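Local atomic coordinates of peroxisomal fatty acid beta-oxidation multifunctional protein MFP2 (Arabidopsis thaliana, PDB entry 2WTB), a protein that hydrates long-chain enoyl-CoAs and oxidises the resulting 3-hydroxyacyl-CoAs with NAD during peroxisomal fatty acid beta-oxidation in germinating seeds. Residues Glu226-Thr238 with Leu249-Ser261. Residues are numbered along the deposited sequence; the frame is centred on the assembly and turned at random.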
# COMPACT_ATOMS: atom_id res chain seq x y z
N GLU A 226 -10.59 34.71 0.60
CA GLU A 226 -9.98 33.77 1.54
C GLU A 226 -9.90 32.36 0.96
O GLU A 226 -8.96 31.62 1.24
CB GLU A 226 -10.76 33.75 2.85
CG GLU A 226 -10.21 32.78 3.88
CD GLU A 226 -11.04 32.72 5.13
OE1 GLU A 226 -12.13 33.34 5.15
OE2 GLU A 226 -10.62 32.06 6.10
N ALA A 227 -10.90 31.99 0.17
CA ALA A 227 -10.89 30.69 -0.49
C ALA A 227 -9.65 30.56 -1.36
O ALA A 227 -9.03 29.50 -1.42
CB ALA A 227 -12.15 30.50 -1.32
N ARG A 228 -9.28 31.65 -2.02
CA ARG A 228 -8.07 31.67 -2.84
C ARG A 228 -6.82 31.52 -1.98
O ARG A 228 -5.84 30.92 -2.40
CB ARG A 228 -7.99 32.96 -3.66
CG ARG A 228 -8.81 32.94 -4.94
CD ARG A 228 -8.26 33.93 -5.95
NE ARG A 228 -8.87 33.76 -7.27
CZ ARG A 228 -9.73 34.62 -7.81
NH1 ARG A 228 -10.08 35.72 -7.15
NH2 ARG A 228 -10.23 34.39 -9.01
N GLU A 229 -6.88 32.06 -0.77
CA GLU A 229 -5.78 31.95 0.17
C GLU A 229 -5.61 30.50 0.62
O GLU A 229 -4.49 30.01 0.76
CB GLU A 229 -6.03 32.85 1.38
CG GLU A 229 -4.82 33.07 2.27
CD GLU A 229 -5.08 34.10 3.36
OE1 GLU A 229 -6.25 34.48 3.55
OE2 GLU A 229 -4.10 34.53 4.01
N ILE A 230 -6.73 29.83 0.83
CA ILE A 230 -6.74 28.43 1.25
C ILE A 230 -6.29 27.52 0.11
O ILE A 230 -5.53 26.57 0.32
CB ILE A 230 -8.13 28.01 1.74
CG1 ILE A 230 -8.45 28.69 3.07
CG2 ILE A 230 -8.21 26.50 1.89
CD1 ILE A 230 -9.90 28.57 3.48
N LEU A 231 -6.76 27.82 -1.10
CA LEU A 231 -6.40 27.04 -2.28
C LEU A 231 -4.94 27.22 -2.65
O LEU A 231 -4.24 26.26 -2.96
CB LEU A 231 -7.31 27.41 -3.46
CG LEU A 231 -8.72 26.83 -3.42
CD1 LEU A 231 -9.67 27.64 -4.29
CD2 LEU A 231 -8.71 25.37 -3.84
N THR A 232 -4.47 28.47 -2.63
CA THR A 232 -3.07 28.75 -2.90
C THR A 232 -2.19 27.98 -1.93
O THR A 232 -1.28 27.26 -2.34
CB THR A 232 -2.78 30.26 -2.79
OG1 THR A 232 -3.19 30.91 -4.00
CG2 THR A 232 -1.29 30.50 -2.57
N PHE A 233 -2.46 28.13 -0.63
CA PHE A 233 -1.70 27.43 0.39
C PHE A 233 -1.58 25.94 0.08
O PHE A 233 -0.48 25.40 0.01
CB PHE A 233 -2.35 27.64 1.77
CG PHE A 233 -1.63 26.93 2.89
CD1 PHE A 233 -0.65 27.58 3.62
CD2 PHE A 233 -1.95 25.62 3.21
CE1 PHE A 233 0.00 26.93 4.65
CE2 PHE A 233 -1.30 24.97 4.24
CZ PHE A 233 -0.32 25.62 4.96
N ALA A 234 -2.73 25.29 -0.10
CA ALA A 234 -2.77 23.86 -0.41
C ALA A 234 -1.84 23.51 -1.57
O ALA A 234 -0.97 22.66 -1.43
CB ALA A 234 -4.19 23.43 -0.72
N LYS A 235 -2.05 24.17 -2.71
CA LYS A 235 -1.20 23.96 -3.88
C LYS A 235 0.27 24.02 -3.49
O LYS A 235 1.06 23.16 -3.89
CB LYS A 235 -1.48 25.03 -4.94
CG LYS A 235 -2.87 24.99 -5.54
CD LYS A 235 -3.12 26.22 -6.40
CE LYS A 235 -4.43 26.12 -7.15
NZ LYS A 235 -4.40 25.03 -8.17
N ALA A 236 0.62 25.03 -2.71
CA ALA A 236 2.01 25.27 -2.31
C ALA A 236 2.60 24.08 -1.56
O ALA A 236 3.69 23.61 -1.90
CB ALA A 236 2.11 26.54 -1.48
N GLN A 237 1.90 23.61 -0.54
CA GLN A 237 2.43 22.54 0.30
C GLN A 237 2.30 21.16 -0.35
O GLN A 237 2.91 20.19 0.10
CB GLN A 237 1.77 22.55 1.68
CG GLN A 237 0.40 21.90 1.73
CD GLN A 237 -0.04 21.60 3.14
OE1 GLN A 237 0.61 22.00 4.11
NE2 GLN A 237 -1.15 20.89 3.28
N THR A 238 1.49 21.08 -1.40
CA THR A 238 1.36 19.84 -2.16
C THR A 238 2.54 19.70 -3.12
O THR A 238 2.90 18.59 -3.52
CB THR A 238 0.03 19.78 -2.94
OG1 THR A 238 -1.06 19.70 -2.01
CG2 THR A 238 -0.01 18.56 -3.85
N LEU A 249 -2.58 18.77 -7.84
CA LEU A 249 -2.69 20.17 -8.25
C LEU A 249 -3.75 20.32 -9.33
O LEU A 249 -4.49 21.31 -9.35
CB LEU A 249 -1.34 20.68 -8.77
CG LEU A 249 -0.15 20.45 -7.85
CD1 LEU A 249 1.14 20.84 -8.56
CD2 LEU A 249 -0.31 21.22 -6.55
N MET A 250 -3.83 19.34 -10.22
CA MET A 250 -4.84 19.34 -11.27
C MET A 250 -6.23 19.24 -10.67
O MET A 250 -7.20 19.75 -11.23
CB MET A 250 -4.60 18.19 -12.24
CG MET A 250 -3.28 18.24 -12.98
SD MET A 250 -3.03 16.83 -14.08
CE MET A 250 -1.48 17.26 -14.85
N CYS A 251 -6.32 18.58 -9.52
CA CYS A 251 -7.59 18.43 -8.82
C CYS A 251 -7.96 19.72 -8.09
O CYS A 251 -9.13 20.09 -8.00
CB CYS A 251 -7.52 17.27 -7.82
SG CYS A 251 -9.00 17.08 -6.80
N LEU A 252 -6.94 20.41 -7.57
CA LEU A 252 -7.16 21.67 -6.89
C LEU A 252 -7.64 22.73 -7.87
O LEU A 252 -8.42 23.62 -7.51
CB LEU A 252 -5.88 22.14 -6.20
CG LEU A 252 -5.45 21.31 -4.98
CD1 LEU A 252 -4.03 21.67 -4.56
CD2 LEU A 252 -6.42 21.49 -3.83
N ASP A 253 -7.19 22.62 -9.12
CA ASP A 253 -7.66 23.51 -10.18
C ASP A 253 -9.17 23.44 -10.32
O ASP A 253 -9.85 24.46 -10.27
CB ASP A 253 -7.00 23.14 -11.51
CG ASP A 253 -5.55 23.57 -11.58
OD1 ASP A 253 -5.14 24.42 -10.77
OD2 ASP A 253 -4.83 23.06 -12.46
N ALA A 254 -9.69 22.23 -10.49
CA ALA A 254 -11.12 22.03 -10.65
C ALA A 254 -11.90 22.61 -9.48
O ALA A 254 -13.02 23.10 -9.64
CB ALA A 254 -11.44 20.55 -10.81
N ILE A 255 -11.30 22.55 -8.29
CA ILE A 255 -11.95 23.05 -7.09
C ILE A 255 -12.04 24.58 -7.11
O ILE A 255 -13.10 25.15 -6.84
CB ILE A 255 -11.22 22.59 -5.81
CG1 ILE A 255 -11.20 21.06 -5.73
CG2 ILE A 255 -11.89 23.16 -4.57
CD1 ILE A 255 -10.62 20.51 -4.44
N GLU A 256 -10.93 25.22 -7.46
CA GLU A 256 -10.88 26.68 -7.51
C GLU A 256 -11.84 27.24 -8.56
O GLU A 256 -12.58 28.19 -8.29
CB GLU A 256 -9.45 27.15 -7.79
CG GLU A 256 -9.30 28.67 -7.82
CD GLU A 256 -7.85 29.10 -7.81
OE1 GLU A 256 -7.59 30.32 -7.69
OE2 GLU A 256 -6.97 28.22 -7.92
N VAL A 257 -11.81 26.66 -9.75
CA VAL A 257 -12.69 27.09 -10.84
C VAL A 257 -14.16 27.06 -10.41
O VAL A 257 -14.91 28.01 -10.67
CB VAL A 257 -12.51 26.23 -12.09
CG1 VAL A 257 -13.52 26.61 -13.16
CG2 VAL A 257 -11.09 26.36 -12.62
N GLY A 258 -14.56 25.98 -9.76
CA GLY A 258 -15.92 25.83 -9.30
C GLY A 258 -16.32 26.90 -8.29
O GLY A 258 -17.46 27.35 -8.26
N ILE A 259 -15.36 27.30 -7.47
CA ILE A 259 -15.62 28.33 -6.46
C ILE A 259 -15.69 29.72 -7.10
O ILE A 259 -16.59 30.50 -6.80
CB ILE A 259 -14.53 28.32 -5.37
CG1 ILE A 259 -14.60 27.03 -4.57
CG2 ILE A 259 -14.68 29.53 -4.46
CD1 ILE A 259 -13.51 26.90 -3.53
N VAL A 260 -14.74 30.01 -7.98
CA VAL A 260 -14.63 31.32 -8.59
C VAL A 260 -15.61 31.53 -9.74
O VAL A 260 -16.46 32.42 -9.69
CB VAL A 260 -13.20 31.58 -9.10
CG1 VAL A 260 -13.15 32.84 -9.94
CG2 VAL A 260 -12.24 31.68 -7.92
N SER A 261 -15.49 30.70 -10.78
CA SER A 261 -16.33 30.85 -11.96
C SER A 261 -17.71 30.22 -11.79
O SER A 261 -18.50 30.18 -12.73
CB SER A 261 -15.63 30.24 -13.18
OG SER A 261 -14.32 30.78 -13.34
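An antiparallel helical hairpin, packed on helices 150-158 and 160-169 of the crotonase-type fold, brings Leu231 and Lys235 of helix 224-241 into successive holes of helix 247-260. The axes of segments 226-238 and 249-260 approach to 10.1 Å at 175°, nearly exactly antiparallel. Leu231 is a knob among Leu252, Ile255, Glu256 and Ile259. Its two methyls divide the work: CD1 presses on Glu256 CB at 3.5 Å and also reaches Ile259, while CD2 meets Ile255 CG2 at 3.9 Å. One turn on, Lys235 fills the hole formed by Leu249, Leu252, Asp253 and Glu256. Its CG rests 3.7 Å from Leu252 CD1, the two side chains lying alongside, pointing opposite ways. The lysine chain is extended until its last torsion, where a bend (chi4 -66°) brings NZ to Asp253 OD1 at 2.8 Å. The ammonium approaches OD1 from the anti side of the carboxylate, 30° out of its plane. Glu256, its chain extended, carries its carboxylate between two basic side chains: OE2 lies near the Lys235 ammonium without bridging it, and OE1 makes a long salt bridge of 3.7 Å to Arg228 NE, in plane at the guanidinium edge. Val260 CG2 covers one face of that guanidinium. With a methionine in place of Lys235, Asp253 would probably lose its salt-bridge partner across the hairpin, and Glu256 OE2 its nearby positive charge. Toward the hydratase/isomerase region, Leu252 also touches Leu164 of helix 160-169, and Ile255, whose side chain is about 10 Å from that of the predicted nucleophile Glu119, touches Thr151 of helix 150-158. The contact thus joins an apolar seam, continuous with the hydratase body, to a charged border in which the acids of helix 247-260 probably balance the bases of helix 224-241.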